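Side-chain contacts in tRNA-splicing endonuclease (Sulfolobus tokodaii, PDB 2CV8), which probably cuts introns out of precursor tRNA at both splice sites, leaving 2',3'-cyclic phosphate and 5'-hydroxyl ends: residues B[34-37]-B[41-44]; B[19-24]-B[46-51]; B[161-164]-B[169-172]. All blocks are in the same frame, centred on the assembly; numbering follows the deposited sequence.

Contact 1 (B[34-37]-B[41-44])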
ATOM      1  N   SER B  34      -7.416  28.524 -10.071  1.00 59.77           N
ATOM      2  CA  SER B  34      -7.001  27.193  -9.658  1.00 68.57           C
ATOM      3  C   SER B  34      -7.939  26.702  -8.560  1.00 70.74           C
ATOM      4  O   SER B  34      -8.666  25.721  -8.729  1.00 74.02           O
ATOM      5  CB  SER B  34      -5.562  27.222  -9.153  1.00 62.61           C
ATOM      6  OG  SER B  34      -4.685  27.604 -10.194  1.00 65.95           O
ATOM      7  N   LYS B  35      -7.925  27.395  -7.433  1.00 69.50           N
ATOM      8  CA  LYS B  35      -8.787  27.026  -6.329  1.00 71.70           C
ATOM      9  C   LYS B  35      -9.186  28.254  -5.523  1.00 73.42           C
ATOM     10  O   LYS B  35      -8.395  28.800  -4.752  1.00 74.76           O
ATOM     11  CB  LYS B  35      -8.102  25.982  -5.437  1.00 74.30           C
ATOM     12  CG  LYS B  35      -8.262  24.550  -5.947  1.00 75.21           C
ATOM     13  CD  LYS B  35      -7.616  23.532  -5.016  1.00 65.92           C
ATOM     14  CE  LYS B  35      -8.068  22.109  -5.350  1.00 75.46           C
ATOM     15  NZ  LYS B  35      -7.778  21.697  -6.756  1.00 58.20           N
ATOM     16  N   PRO B  36     -10.434  28.710  -5.713  1.00 58.35           N
ATOM     17  CA  PRO B  36     -11.050  29.867  -5.057  1.00 54.39           C
ATOM     18  C   PRO B  36     -11.156  29.712  -3.538  1.00 58.70           C
ATOM     19  O   PRO B  36     -11.621  28.676  -3.044  1.00 45.87           O
ATOM     20  CB  PRO B  36     -12.436  29.926  -5.691  1.00 31.43           C
ATOM     21  CG  PRO B  36     -12.255  29.249  -7.004  1.00 40.74           C
ATOM     22  CD  PRO B  36     -11.366  28.105  -6.680  1.00 42.31           C
ATOM     23  N   LYS B  37     -10.734  30.737  -2.802  1.00 54.68           N
ATOM     24  CA  LYS B  37     -10.837  30.697  -1.347  1.00 56.93           C
ATOM     25  C   LYS B  37     -12.327  30.545  -1.040  1.00 46.37           C
ATOM     26  O   LYS B  37     -12.737  29.645  -0.307  1.00 41.07           O
ATOM     27  CB  LYS B  37     -10.311  31.998  -0.734  1.00100.79           C
ATOM     28  CG  LYS B  37      -8.850  32.297  -1.041  1.00111.18           C
ATOM     29  CD  LYS B  37      -8.648  33.758  -1.439  1.00107.64           C
ATOM     30  CE  LYS B  37      -9.152  34.722  -0.373  1.00109.08           C
ATOM     31  NZ  LYS B  37      -8.370  34.634   0.891  1.00116.96           N
ATOM     32  N   GLU B  41     -15.256  34.633  -5.031  1.00 38.75           N
ATOM     33  CA  GLU B  41     -14.320  35.046  -6.077  1.00 43.33           C
ATOM     34  C   GLU B  41     -14.444  34.282  -7.399  1.00 38.38           C
ATOM     35  O   GLU B  41     -13.544  34.330  -8.230  1.00 45.05           O
ATOM     36  CB  GLU B  41     -12.872  34.985  -5.551  1.00 29.58           C
ATOM     37  CG  GLU B  41     -12.508  33.733  -4.762  1.00 50.06           C
ATOM     38  CD  GLU B  41     -11.174  33.870  -4.025  1.00 58.40           C
ATOM     39  OE1 GLU B  41     -10.138  34.089  -4.692  1.00 44.08           O
ATOM     40  OE2 GLU B  41     -11.169  33.758  -2.775  1.00 44.84           O
ATOM     41  N   ILE B  42     -15.565  33.593  -7.595  1.00 29.27           N
ATOM     42  CA  ILE B  42     -15.803  32.833  -8.822  1.00 24.84           C
ATOM     43  C   ILE B  42     -16.597  33.682  -9.813  1.00 22.47           C
ATOM     44  O   ILE B  42     -17.688  34.163  -9.494  1.00 21.01           O
ATOM     45  CB  ILE B  42     -16.607  31.518  -8.547  1.00 29.13           C
ATOM     46  CG1 ILE B  42     -15.772  30.556  -7.697  1.00 15.44           C
ATOM     47  CG2 ILE B  42     -17.005  30.855  -9.874  1.00  8.69           C
ATOM     48  CD1 ILE B  42     -16.494  29.262  -7.318  1.00  9.27           C
ATOM     49  N   ASN B  43     -16.055  33.860 -11.015  1.00 28.62           N
ATOM     50  CA  ASN B  43     -16.721  34.656 -12.043  1.00 28.24           C
ATOM     51  C   ASN B  43     -16.740  33.944 -13.373  1.00 26.16           C
ATOM     52  O   ASN B  43     -17.194  34.492 -14.372  1.00 41.09           O
ATOM     53  CB  ASN B  43     -16.025  35.998 -12.228  1.00 26.29           C
ATOM     54  CG  ASN B  43     -16.153  36.882 -11.019  1.00 53.56           C
ATOM     55  OD1 ASN B  43     -15.428  36.723 -10.032  1.00 64.44           O
ATOM     56  ND2 ASN B  43     -17.095  37.819 -11.074  1.00 73.78           N
ATOM     57  N   SER B  44     -16.230  32.725 -13.389  1.00 34.30           N
ATOM     58  CA  SER B  44     -16.206  31.955 -14.615  1.00 25.10           C
ATOM     59  C   SER B  44     -16.978  30.668 -14.396  1.00 17.53           C
ATOM     60  O   SER B  44     -17.111  30.204 -13.268  1.00 23.12           O
ATOM     61  CB  SER B  44     -14.765  31.656 -15.023  1.00 26.33           C
ATOM     62  OG  SER B  44     -14.069  30.973 -13.995  1.00 46.62           O
TER

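Contact 2 (B[19-24]-B[46-51])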
ATOM      1  N   ARG B  19     -21.586  29.412  -8.336  1.00 15.22           N
ATOM      2  CA  ARG B  19     -21.218  29.791  -6.972  1.00 23.79           C
ATOM      3  C   ARG B  19     -21.967  29.014  -5.893  1.00 24.28           C
ATOM      4  O   ARG B  19     -21.434  28.797  -4.806  1.00 21.66           O
ATOM      5  CB  ARG B  19     -21.449  31.289  -6.758  1.00 24.76           C
ATOM      6  CG  ARG B  19     -20.451  32.168  -7.478  1.00 29.88           C
ATOM      7  CD  ARG B  19     -20.777  33.633  -7.301  1.00 24.75           C
ATOM      8  NE  ARG B  19     -19.737  34.491  -7.861  1.00 32.87           N
ATOM      9  CZ  ARG B  19     -19.801  35.817  -7.885  1.00 32.69           C
ATOM     10  NH1 ARG B  19     -20.860  36.437  -7.383  1.00 30.47           N
ATOM     11  NH2 ARG B  19     -18.799  36.523  -8.398  1.00 30.60           N
ATOM     12  N   LEU B  20     -23.204  28.615  -6.186  1.00 28.11           N
ATOM     13  CA  LEU B  20     -24.002  27.860  -5.224  1.00 42.82           C
ATOM     14  C   LEU B  20     -23.499  26.422  -5.123  1.00 45.39           C
ATOM     15  O   LEU B  20     -23.250  25.915  -4.025  1.00 43.66           O
ATOM     16  CB  LEU B  20     -25.478  27.871  -5.630  1.00 47.47           C
ATOM     17  CG  LEU B  20     -26.130  29.254  -5.698  1.00 57.02           C
ATOM     18  CD1 LEU B  20     -27.605  29.107  -6.027  1.00 46.94           C
ATOM     19  CD2 LEU B  20     -25.951  29.982  -4.373  1.00 67.18           C
ATOM     20  N   ILE B  21     -23.344  25.776  -6.275  1.00 43.07           N
ATOM     21  CA  ILE B  21     -22.856  24.405  -6.333  1.00 37.11           C
ATOM     22  C   ILE B  21     -21.479  24.303  -5.666  1.00 42.65           C
ATOM     23  O   ILE B  21     -21.148  23.297  -5.036  1.00 50.75           O
ATOM     24  CB  ILE B  21     -22.750  23.926  -7.799  1.00 21.71           C
ATOM     25  CG1 ILE B  21     -24.140  23.952  -8.454  1.00 26.87           C
ATOM     26  CG2 ILE B  21     -22.167  22.520  -7.852  1.00 27.60           C
ATOM     27  CD1 ILE B  21     -24.153  23.690  -9.945  1.00 10.25           C
ATOM     28  N   TYR B  22     -20.683  25.355  -5.801  1.00 36.91           N
ATOM     29  CA  TYR B  22     -19.351  25.374  -5.223  1.00 33.08           C
ATOM     30  C   TYR B  22     -19.454  25.602  -3.728  1.00 44.04           C
ATOM     31  O   TYR B  22     -18.714  25.008  -2.949  1.00 47.57           O
ATOM     32  CB  TYR B  22     -18.515  26.482  -5.858  1.00 29.54           C
ATOM     33  CG  TYR B  22     -17.065  26.442  -5.451  1.00 31.90           C
ATOM     34  CD1 TYR B  22     -16.204  25.460  -5.949  1.00 28.58           C
ATOM     35  CD2 TYR B  22     -16.552  27.371  -4.550  1.00 23.91           C
ATOM     36  CE1 TYR B  22     -14.867  25.407  -5.561  1.00 20.79           C
ATOM     37  CE2 TYR B  22     -15.215  27.324  -4.151  1.00 23.23           C
ATOM     38  CZ  TYR B  22     -14.379  26.344  -4.662  1.00 27.41           C
ATOM     39  OH  TYR B  22     -13.058  26.319  -4.277  1.00 24.86           O
ATOM     40  N   LYS B  23     -20.369  26.476  -3.325  1.00 58.21           N
ATOM     41  CA  LYS B  23     -20.551  26.755  -1.906  1.00 64.94           C
ATOM     42  C   LYS B  23     -20.977  25.484  -1.179  1.00 64.50           C
ATOM     43  O   LYS B  23     -20.485  25.198  -0.087  1.00 54.42           O
ATOM     44  CB  LYS B  23     -21.602  27.852  -1.696  1.00 86.23           C
ATOM     45  CG  LYS B  23     -21.014  29.243  -1.491  1.00 93.07           C
ATOM     46  CD  LYS B  23     -22.075  30.257  -1.090  1.00 90.68           C
ATOM     47  CE  LYS B  23     -21.443  31.580  -0.680  1.00100.64           C
ATOM     48  NZ  LYS B  23     -20.635  32.199  -1.770  1.00103.96           N
HETATM   49  N   MSE B  24     -21.886  24.729  -1.798  1.00 62.40           N
HETATM   50  CA  MSE B  24     -22.388  23.486  -1.223  1.00 63.20           C
HETATM   51  C   MSE B  24     -21.295  22.713  -0.480  1.00 60.76           C
HETATM   52  O   MSE B  24     -21.484  22.297   0.663  1.00 64.00           O
HETATM   53  CB  MSE B  24     -22.985  22.591  -2.318  1.00 62.29           C
HETATM   54  CG  MSE B  24     -24.295  23.085  -2.922  1.00 74.97           C
HETATM   55 SE   MSE B  24     -25.012  21.863  -4.275  1.00 89.75          SE
HETATM   56  CE  MSE B  24     -25.115  20.292  -3.144  1.00 86.73           C
ATOM     57  N   LEU B  46     -18.429  27.149 -13.780  1.00 27.06           N
ATOM     58  CA  LEU B  46     -17.964  26.103 -12.893  1.00 22.05           C
ATOM     59  C   LEU B  46     -17.832  24.830 -13.714  1.00 23.56           C
ATOM     60  O   LEU B  46     -18.734  24.473 -14.466  1.00 38.24           O
ATOM     61  CB  LEU B  46     -18.989  25.918 -11.759  1.00 25.35           C
ATOM     62  CG  LEU B  46     -18.652  25.242 -10.423  1.00 19.36           C
ATOM     63  CD1 LEU B  46     -18.788  23.744 -10.529  1.00 26.38           C
ATOM     64  CD2 LEU B  46     -17.239  25.654  -9.998  1.00 31.74           C
ATOM     65  N   ILE B  47     -16.699  24.153 -13.595  1.00 22.72           N
ATOM     66  CA  ILE B  47     -16.513  22.909 -14.322  1.00 20.08           C
ATOM     67  C   ILE B  47     -16.486  21.695 -13.398  1.00 18.73           C
ATOM     68  O   ILE B  47     -15.640  21.584 -12.518  1.00 22.81           O
ATOM     69  CB  ILE B  47     -15.242  22.963 -15.184  1.00 21.72           C
ATOM     70  CG1 ILE B  47     -15.536  23.817 -16.421  1.00 18.01           C
ATOM     71  CG2 ILE B  47     -14.812  21.558 -15.597  1.00  7.52           C
ATOM     72  CD1 ILE B  47     -14.524  23.703 -17.519  1.00 25.59           C
ATOM     73  N   LEU B  48     -17.437  20.792 -13.600  1.00 22.01           N
ATOM     74  CA  LEU B  48     -17.546  19.585 -12.793  1.00 20.59           C
ATOM     75  C   LEU B  48     -17.134  18.365 -13.587  1.00 17.69           C
ATOM     76  O   LEU B  48     -17.415  18.265 -14.774  1.00 17.06           O
ATOM     77  CB  LEU B  48     -18.988  19.381 -12.315  1.00 25.44           C
ATOM     78  CG  LEU B  48     -19.613  20.343 -11.298  1.00 30.92           C
ATOM     79  CD1 LEU B  48     -21.067  19.918 -11.046  1.00 17.32           C
ATOM     80  CD2 LEU B  48     -18.801  20.341  -9.989  1.00 13.71           C
ATOM     81  N   SER B  49     -16.471  17.432 -12.918  1.00 20.82           N
ATOM     82  CA  SER B  49     -16.046  16.197 -13.551  1.00 15.51           C
ATOM     83  C   SER B  49     -17.237  15.250 -13.506  1.00 22.51           C
ATOM     84  O   SER B  49     -18.160  15.453 -12.707  1.00 21.47           O
ATOM     85  CB  SER B  49     -14.879  15.590 -12.783  1.00  6.01           C
ATOM     86  OG  SER B  49     -15.249  15.253 -11.457  1.00 22.28           O
ATOM     87  N   LEU B  50     -17.237  14.228 -14.359  1.00 25.24           N
ATOM     88  CA  LEU B  50     -18.342  13.279 -14.355  1.00 25.64           C
ATOM     89  C   LEU B  50     -18.558  12.682 -12.968  1.00 26.51           C
ATOM     90  O   LEU B  50     -19.698  12.508 -12.536  1.00 24.03           O
ATOM     91  CB  LEU B  50     -18.104  12.170 -15.377  1.00 31.99           C
ATOM     92  CG  LEU B  50     -18.567  12.551 -16.783  1.00 49.01           C
ATOM     93  CD1 LEU B  50     -18.091  11.526 -17.802  1.00 41.20           C
ATOM     94  CD2 LEU B  50     -20.088  12.668 -16.779  1.00 42.50           C
ATOM     95  N   ILE B  51     -17.469  12.382 -12.264  1.00 29.22           N
ATOM     96  CA  ILE B  51     -17.579  11.817 -10.924  1.00 22.41           C
ATOM     97  C   ILE B  51     -18.376  12.756 -10.012  1.00 21.13           C
ATOM     98  O   ILE B  51     -19.261  12.313  -9.286  1.00 18.94           O
ATOM     99  CB  ILE B  51     -16.184  11.539 -10.328  1.00 20.58           C
ATOM    100  CG1 ILE B  51     -15.557  10.349 -11.047  1.00 14.90           C
ATOM    101  CG2 ILE B  51     -16.279  11.218  -8.857  1.00  3.61           C
ATOM    102  CD1 ILE B  51     -14.176  10.007 -10.551  1.00 26.17           C
TER

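Contact 3 (B[161-164]-B[169-172])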
ATOM      1  N   GLY B 161      -7.905   3.110  -1.406  1.00 37.80           N
ATOM      2  CA  GLY B 161      -9.329   2.878  -1.263  1.00 29.15           C
ATOM      3  C   GLY B 161      -9.707   1.662  -2.081  1.00 29.64           C
ATOM      4  O   GLY B 161     -10.000   1.778  -3.273  1.00 34.14           O
ATOM      5  N   ILE B 162      -9.705   0.493  -1.447  1.00 24.77           N
ATOM      6  CA  ILE B 162     -10.029  -0.746  -2.143  1.00 30.85           C
ATOM      7  C   ILE B 162     -11.527  -1.037  -2.167  1.00 34.93           C
ATOM      8  O   ILE B 162     -12.147  -1.293  -1.134  1.00 39.30           O
ATOM      9  CB  ILE B 162      -9.251  -1.906  -1.526  1.00 36.55           C
ATOM     10  CG1 ILE B 162      -7.752  -1.628  -1.690  1.00 38.04           C
ATOM     11  CG2 ILE B 162      -9.639  -3.207  -2.191  1.00 46.95           C
ATOM     12  CD1 ILE B 162      -6.841  -2.739  -1.224  1.00 53.62           C
ATOM     13  N   VAL B 163     -12.083  -1.009  -3.378  1.00 33.44           N
ATOM     14  CA  VAL B 163     -13.503  -1.196  -3.614  1.00 37.84           C
ATOM     15  C   VAL B 163     -13.907  -2.549  -4.169  1.00 45.19           C
ATOM     16  O   VAL B 163     -13.247  -3.094  -5.050  1.00 46.66           O
ATOM     17  CB  VAL B 163     -14.020  -0.116  -4.607  1.00 46.14           C
ATOM     18  CG1 VAL B 163     -15.517  -0.260  -4.828  1.00 53.46           C
ATOM     19  CG2 VAL B 163     -13.696   1.268  -4.079  1.00 58.47           C
ATOM     20  N   ASN B 164     -15.002  -3.086  -3.640  1.00 50.47           N
ATOM     21  CA  ASN B 164     -15.563  -4.337  -4.130  1.00 50.22           C
ATOM     22  C   ASN B 164     -16.743  -3.893  -5.002  1.00 45.56           C
ATOM     23  O   ASN B 164     -17.742  -3.381  -4.494  1.00 40.42           O
ATOM     24  CB  ASN B 164     -16.076  -5.194  -2.974  1.00 70.04           C
ATOM     25  CG  ASN B 164     -16.879  -6.394  -3.447  1.00 69.51           C
ATOM     26  OD1 ASN B 164     -17.462  -7.113  -2.644  1.00 77.35           O
ATOM     27  ND2 ASN B 164     -16.911  -6.615  -4.757  1.00 72.62           N
ATOM     28  N   LYS B 169     -18.806  -2.471  -0.850  1.00 43.87           N
ATOM     29  CA  LYS B 169     -18.099  -2.196   0.395  1.00 40.48           C
ATOM     30  C   LYS B 169     -16.697  -1.681   0.099  1.00 38.26           C
ATOM     31  O   LYS B 169     -16.152  -1.934  -0.974  1.00 38.03           O
ATOM     32  CB  LYS B 169     -18.046  -3.458   1.263  1.00 62.45           C
ATOM     33  CG  LYS B 169     -19.339  -3.727   2.028  1.00 66.63           C
ATOM     34  CD  LYS B 169     -19.250  -5.006   2.846  1.00 70.91           C
ATOM     35  CE  LYS B 169     -20.189  -4.972   4.052  1.00 73.32           C
ATOM     36  NZ  LYS B 169     -21.602  -4.696   3.674  1.00 74.74           N
ATOM     37  N   ILE B 170     -16.117  -0.953   1.048  1.00 43.07           N
ATOM     38  CA  ILE B 170     -14.790  -0.380   0.856  1.00 39.39           C
ATOM     39  C   ILE B 170     -13.824  -0.614   2.012  1.00 44.40           C
ATOM     40  O   ILE B 170     -14.165  -0.407   3.172  1.00 51.14           O
ATOM     41  CB  ILE B 170     -14.888   1.145   0.625  1.00 31.33           C
ATOM     42  CG1 ILE B 170     -15.873   1.430  -0.515  1.00  8.58           C
ATOM     43  CG2 ILE B 170     -13.495   1.724   0.325  1.00 18.99           C
ATOM     44  CD1 ILE B 170     -16.075   2.871  -0.774  1.00 32.99           C
ATOM     45  N   ARG B 171     -12.610  -1.042   1.684  1.00 49.47           N
ATOM     46  CA  ARG B 171     -11.586  -1.284   2.692  1.00 40.27           C
ATOM     47  C   ARG B 171     -10.493  -0.249   2.483  1.00 39.90           C
ATOM     48  O   ARG B 171      -9.916  -0.141   1.397  1.00 45.25           O
ATOM     49  CB  ARG B 171     -11.003  -2.696   2.552  1.00 73.52           C
ATOM     50  CG  ARG B 171     -11.898  -3.825   3.053  1.00 87.50           C
ATOM     51  CD  ARG B 171     -11.290  -5.183   2.715  1.00 94.87           C
ATOM     52  NE  ARG B 171     -12.053  -6.307   3.255  1.00111.47           N
ATOM     53  CZ  ARG B 171     -12.109  -6.636   4.543  1.00124.46           C
ATOM     54  NH1 ARG B 171     -11.443  -5.927   5.447  1.00128.31           N
ATOM     55  NH2 ARG B 171     -12.827  -7.682   4.930  1.00127.38           N
ATOM     56  N   TYR B 172     -10.227   0.534   3.516  1.00 36.07           N
ATOM     57  CA  TYR B 172      -9.190   1.548   3.423  1.00 39.60           C
ATOM     58  C   TYR B 172      -7.917   1.065   4.091  1.00 39.31           C
ATOM     59  O   TYR B 172      -7.951   0.612   5.226  1.00 41.75           O
ATOM     60  CB  TYR B 172      -9.657   2.852   4.070  1.00 26.82           C
ATOM     61  CG  TYR B 172     -10.705   3.571   3.254  1.00 29.78           C
ATOM     62  CD1 TYR B 172     -12.049   3.532   3.618  1.00 21.99           C
ATOM     63  CD2 TYR B 172     -10.360   4.271   2.099  1.00 29.87           C
ATOM     64  CE1 TYR B 172     -13.020   4.175   2.853  1.00 23.91           C
ATOM     65  CE2 TYR B 172     -11.321   4.904   1.324  1.00 24.95           C
ATOM     66  CZ  TYR B 172     -12.650   4.852   1.702  1.00 30.21           C
ATOM     67  OH  TYR B 172     -13.615   5.440   0.914  1.00 18.85           O
TER

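Contact 1 (B[34-37]-B[41-44])
Pro-36 packs its ring on the side chain of Ile-42, its CG lying 3.8 Å from Ile-42 CG1 as the two groups cross obliquely. The stem of Glu-41 leans on the same ring from next door, with Glu-41 CG 3.9 Å from Pro-36 CB. Two rigid or branched apolar residues thus form the buried floor, and the acid carries its carboxylate out toward the backbone of Lys-37. There Lys-37 N makes a weak, bent bond to Glu-41 OE2 (3.1 Å, 121° at the hydrogen), though the position of that oxygen is uncertain. Glu-41 starts with CG between its backbone N and carbonyl carbon (chi1 45°) and then runs extended. An alanine here is likely to cost Pro-36 CB part of its packing and leave Lys-37 N without this weak partner. Ser-38 N appears to bond to the same oxygen, with the same reservation. Both segments belong to the irregular loop between strands 29-30 and 46-49 of the N-terminal domain; Pro-30 lies against Pro-36 and Ile-42, and Arg-19 NE on helix 15-25 bonds to Ile-42 O. As modelled, Lys-37 NZ makes no salt bridge to Glu-41, so the carboxylate probably acts mainly as a backbone acceptor above an apolar base.

Contact 2 (B[19-24]-B[46-51])
Tyr-22 overlaps Leu-46 obliquely, its CD1 lying 4.2 Å from Leu-46 CD2, with the two side chains crossing at about a right angle. The other methyl of the leucine serves a different neighbour: Leu-46 CD1 is 4.5 Å from Ile-21 CG2. That same isoleucine methyl also lies 4.3 Å from Leu-48 CD1, so Ile-21 spans two strand residues whose side chains leave the same face. Leucine suits position 46 because its forked end can fill two directions at once, and the beta-branched isoleucine offers a methyl close to the helix backbone. The packing is of helix on sheet: helix 15-25 lies across strand 46-49 in the mixed sheet of the N-terminal domain, the local axes 9.4 Å apart and inclined at 52°. Ile-12 on the adjoining strand 9-12 and Leu-56 on helix 50-58 extend the apolar layer around Ile-21. Tyrosine suits the edge of this layer, since its ring can be buried while its hydroxyl stays hydrogen-bonded. With CG anti to the backbone N (chi1 -172°), the ring is carried past Leu-46, and Tyr-22 OH bonds to Pro-36 O in the loop beyond. Where the strand ends, Ser-49 is the N-cap of helix 50-58: its side chain caps a backbone N in the first turn, while Glu-52 OE1 receives a weak bond from Ser-49 N, consistent with a capping box.

Contact 3 (B[161-164]-B[169-172])
Ile-162 O is held by two groups of the opposing strand: Arg-171 N gives it a nearly straight bond of 2.9 Å (172° at the hydrogen), lying in the carbonyl plane, and Ile-170 CA adds a CA-H...O contact at 3.4 Å. The bond back, from Ile-162 N to Arg-171 O, is also 2.9 Å but more bent (149°), its donor tilted from the carbonyl plane. This reciprocal pair marks Ile-162 and Arg-171 as a hydrogen-bonded pair of the antiparallel beta hairpin formed by strands 157-163 and 170-178 in the catalytic C-terminal domain. Nearer the turn, Asn-164 N reaches Lys-169 O at 3.1 Å (166°), coming almost head-on to the oxygen.

Between these bonded positions Val-163 and Ile-170 form a non-hydrogen-bonded pair, their side chains side by side and pointing the same way, with Val-163 CG2 4.2 Å from Ile-170 CG1. Beta-branched residues suit this extended backbone, and their face packs on helix 87-99. The face bearing Ile-162 and Arg-171 reaches the second subunit, where Ser-141 and Leu-145 of that chain touch them; Tyr-172 also pairs with a strand of that subunit, so the sheet continues across the interface. Tyr-172 OH bonds to Asp-96 on helix 87-99.

Opposite Tyr-172 stands Gly-161, where a side chain would probably crowd the ring: Gly-161 CA lies 3.8 Å from Tyr-172 CD2. Over one face of that ring, Ile-170 CG2 sits 3.5 Å above the plane, displaced toward the rim.

From the N terminus, helix 15-25 supplies the first half of contact 2, whose loop closes only when the chain returns as strand 46-49. Contact 1 is nested inside that loop, pinching together the two arms of the irregular loop between strands 29-30 and 46-49. The two contacts touch, with centres 11 Å apart, so helix, loop and sheet of the N-terminal domain pack as one continuous unit. Contact 3 follows in series, crossing neither, and closes the short connection of the hairpin of strands 157-163 and 170-178 in the C-terminal domain, on the opposite side of the chain's centre. Its nearest atoms are about 11 Å from contact 2 and about 19 Å from contact 1.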